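Local coordinates for molybdate-binding protein MolA (Haemophilus influenzae, PDB 3PSH), which binds molybdate and tungstate, but not sulfate or phosphate, in the periplasm and serves the ABC transporter MolBC in low-affinity molybdate import, at residues A[167-170]-A[171-175]. Sequence-based numbering, arbitrary orientation.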
ATOM      1  N   ASN A 167      14.884  -8.225  -1.537  1.00 14.02           N
ATOM      2  CA  ASN A 167      15.648  -7.934  -0.291  1.00 14.35           C
ATOM      3  C   ASN A 167      15.169  -8.724   0.895  1.00 13.65           C
ATOM      4  O   ASN A 167      15.638  -8.502   2.013  1.00 15.52           O
ATOM      5  CB  ASN A 167      15.712  -6.416   0.007  1.00 14.41           C
ATOM      6  CG  ASN A 167      16.418  -5.679  -1.099  1.00 17.60           C
ATOM      7  OD1 ASN A 167      17.474  -6.119  -1.593  1.00 18.14           O
ATOM      8  ND2 ASN A 167      15.866  -4.568  -1.522  1.00 17.15           N
ATOM      9  N   ARG A 168      14.159  -9.537   0.703  1.00 13.47           N
ATOM     10  CA  ARG A 168      13.544 -10.228   1.840  1.00 12.81           C
ATOM     11  C   ARG A 168      14.578 -11.207   2.479  1.00 14.63           C
ATOM     12  O   ARG A 168      14.654 -11.289   3.723  1.00 16.85           O
ATOM     13  CB  ARG A 168      12.325 -11.036   1.331  1.00 16.56           C
ATOM     14  CG  ARG A 168      11.121 -10.124   1.304  1.00 13.07           C
ATOM     15  CD  ARG A 168      10.487 -10.085   2.698  1.00 15.14           C
ATOM     16  NE  ARG A 168       9.376  -9.107   2.968  1.00 12.83           N
ATOM     17  CZ  ARG A 168       8.072  -9.442   2.806  1.00 14.01           C
ATOM     18  NH1 ARG A 168       7.748 -10.659   2.336  1.00 16.15           N
ATOM     19  NH2 ARG A 168       7.130  -8.619   3.155  1.00 14.86           N
ATOM     20  N   LYS A 169      15.385 -11.842   1.645  1.00 14.64           N
ATOM     21  CA  LYS A 169      16.415 -12.782   2.183  1.00 15.16           C
ATOM     22  C   LYS A 169      17.470 -12.089   3.072  1.00 15.39           C
ATOM     23  O   LYS A 169      17.712 -12.586   4.202  1.00 15.97           O
ATOM     24  CB  LYS A 169      17.017 -13.695   1.120  1.00 16.57           C
ATOM     25  CG  LYS A 169      18.110 -14.613   1.678  1.00 19.66           C
ATOM     26  CD  LYS A 169      19.023 -15.192   0.534  1.00 30.82           C
ATOM     27  CE  LYS A 169      20.430 -15.708   1.016  1.00 31.78           C
ATOM     28  NZ  LYS A 169      20.316 -16.379   2.357  1.00 30.23           N
ATOM     29  N   LEU A 170      17.978 -10.952   2.609  1.00 16.08           N
ATOM     30  CA  LEU A 170      18.872 -10.127   3.388  1.00 16.64           C
ATOM     31  C   LEU A 170      18.292  -9.857   4.778  1.00 13.85           C
ATOM     32  O   LEU A 170      18.933 -10.063   5.838  1.00 15.88           O
ATOM     33  CB  LEU A 170      19.150  -8.814   2.617  1.00 15.28           C
ATOM     34  CG  LEU A 170      19.893  -7.744   3.442  1.00 14.75           C
ATOM     35  CD1 LEU A 170      21.409  -8.174   3.566  1.00 16.22           C
ATOM     36  CD2 LEU A 170      19.822  -6.413   2.720  1.00 18.09           C
ATOM     37  N   LEU A 171      17.036  -9.364   4.825  1.00 14.64           N
ATOM     38  CA  LEU A 171      16.470  -9.041   6.155  1.00 14.01           C
ATOM     39  C   LEU A 171      16.238 -10.303   6.985  1.00 15.40           C
ATOM     40  O   LEU A 171      16.431 -10.221   8.180  1.00 16.30           O
ATOM     41  CB  LEU A 171      15.133  -8.300   6.003  1.00 12.45           C
ATOM     42  CG  LEU A 171      15.275  -6.971   5.188  1.00 14.04           C
ATOM     43  CD1 LEU A 171      13.934  -6.296   5.176  1.00 14.60           C
ATOM     44  CD2 LEU A 171      16.383  -5.999   5.687  1.00 19.35           C
ATOM     45  N   ALA A 172      15.779 -11.420   6.373  1.00 14.29           N
ATOM     46  CA  ALA A 172      15.561 -12.642   7.154  1.00 16.92           C
ATOM     47  C   ALA A 172      16.890 -13.089   7.810  1.00 17.40           C
ATOM     48  O   ALA A 172      16.920 -13.502   8.993  1.00 18.45           O
ATOM     49  CB  ALA A 172      14.966 -13.744   6.231  1.00 15.26           C
ATOM     50  N   ASP A 173      17.951 -12.941   7.052  1.00 18.03           N
ATOM     51  CA  ASP A 173      19.316 -13.420   7.464  1.00 16.51           C
ATOM     52  C   ASP A 173      19.873 -12.477   8.546  1.00 16.90           C
ATOM     53  O   ASP A 173      20.351 -12.945   9.591  1.00 19.61           O
ATOM     54  CB  ASP A 173      20.265 -13.406   6.253  1.00 16.26           C
ATOM     55  CG  ASP A 173      20.051 -14.609   5.315  1.00 21.89           C
ATOM     56  OD1 ASP A 173      19.350 -15.570   5.681  1.00 26.37           O
ATOM     57  OD2 ASP A 173      20.619 -14.570   4.244  1.00 23.47           O
ATOM     58  N   ARG A 174      19.759 -11.175   8.324  1.00 15.90           N
ATOM     59  CA  ARG A 174      20.424 -10.190   9.260  1.00 15.50           C
ATOM     60  C   ARG A 174      19.669  -9.995  10.533  1.00 14.10           C
ATOM     61  O   ARG A 174      20.225  -9.502  11.505  1.00 16.43           O
ATOM     62  CB  ARG A 174      20.652  -8.823   8.580  1.00 16.78           C
ATOM     63  CG  ARG A 174      21.418  -8.914   7.194  1.00 21.99           C
ATOM     64  CD  ARG A 174      22.943  -8.750   7.504  1.00 20.69           C
ATOM     65  NE  ARG A 174      23.736  -8.807   6.296  1.00 20.16           N
ATOM     66  CZ  ARG A 174      24.321  -7.763   5.680  1.00 16.06           C
ATOM     67  NH1 ARG A 174      24.169  -6.517   6.131  1.00 12.81           N
ATOM     68  NH2 ARG A 174      25.021  -7.954   4.598  1.00 22.26           N
ATOM     69  N   LEU A 175      18.371 -10.379  10.585  1.00 13.76           N
ATOM     70  CA  LEU A 175      17.547 -10.077  11.741  1.00 14.45           C
ATOM     71  C   LEU A 175      16.947 -11.377  12.318  1.00 15.69           C
ATOM     72  O   LEU A 175      16.203 -11.333  13.257  1.00 16.48           O
ATOM     73  CB  LEU A 175      16.363  -9.087  11.443  1.00 13.37           C
ATOM     74  CG  LEU A 175      16.894  -7.756  10.875  1.00 19.13           C
ATOM     75  CD1 LEU A 175      15.690  -6.782  10.486  1.00 16.05           C
ATOM     76  CD2 LEU A 175      17.785  -7.129  11.904  1.00 18.81           C
TER
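The short surface helix 168-175 of this periplasmic binding protein, which lies against helix 283-297 through L171, N167 and R168, carries two i to i+4 side-chain pairs of its own, K169 with D173 and L170 with R174. Its turns are ordinary alpha-helix: A172 N donates to R168 O, D173 N to K169 O and R174 N to L170 O, and a longer bond from L171 N to N167 O (3.3 Å) ties in the residue just before the helix. On the exposed side of the helix, K169 and D173 close a salt bridge. The lysine chain runs nearly extended, with CG anti to the backbone N (chi1 178°), and bends only at its last torsion (chi4 38°), which brings NZ to 2.6 Å from D173 OD2. That oxygen receives the ammonium on its syn lone pair, the side facing OD1, and the lysine methylene CE lies 3.4 Å from OD2. L171 is buried instead, packing on E290 and A294 of helix 283-297 and on F302. R168, projecting from the first turn, forms a salt bridge through NE with E290 and a hydrogen bond through NH1 with the N137 side chain. In the last pair, the R174 guanidinium is bound through NH2 to D304 in a salt bridge, while one of its faces rests on leucine: L170 CD1 sits over the centre of the group, 3.6 Å from R174 CZ.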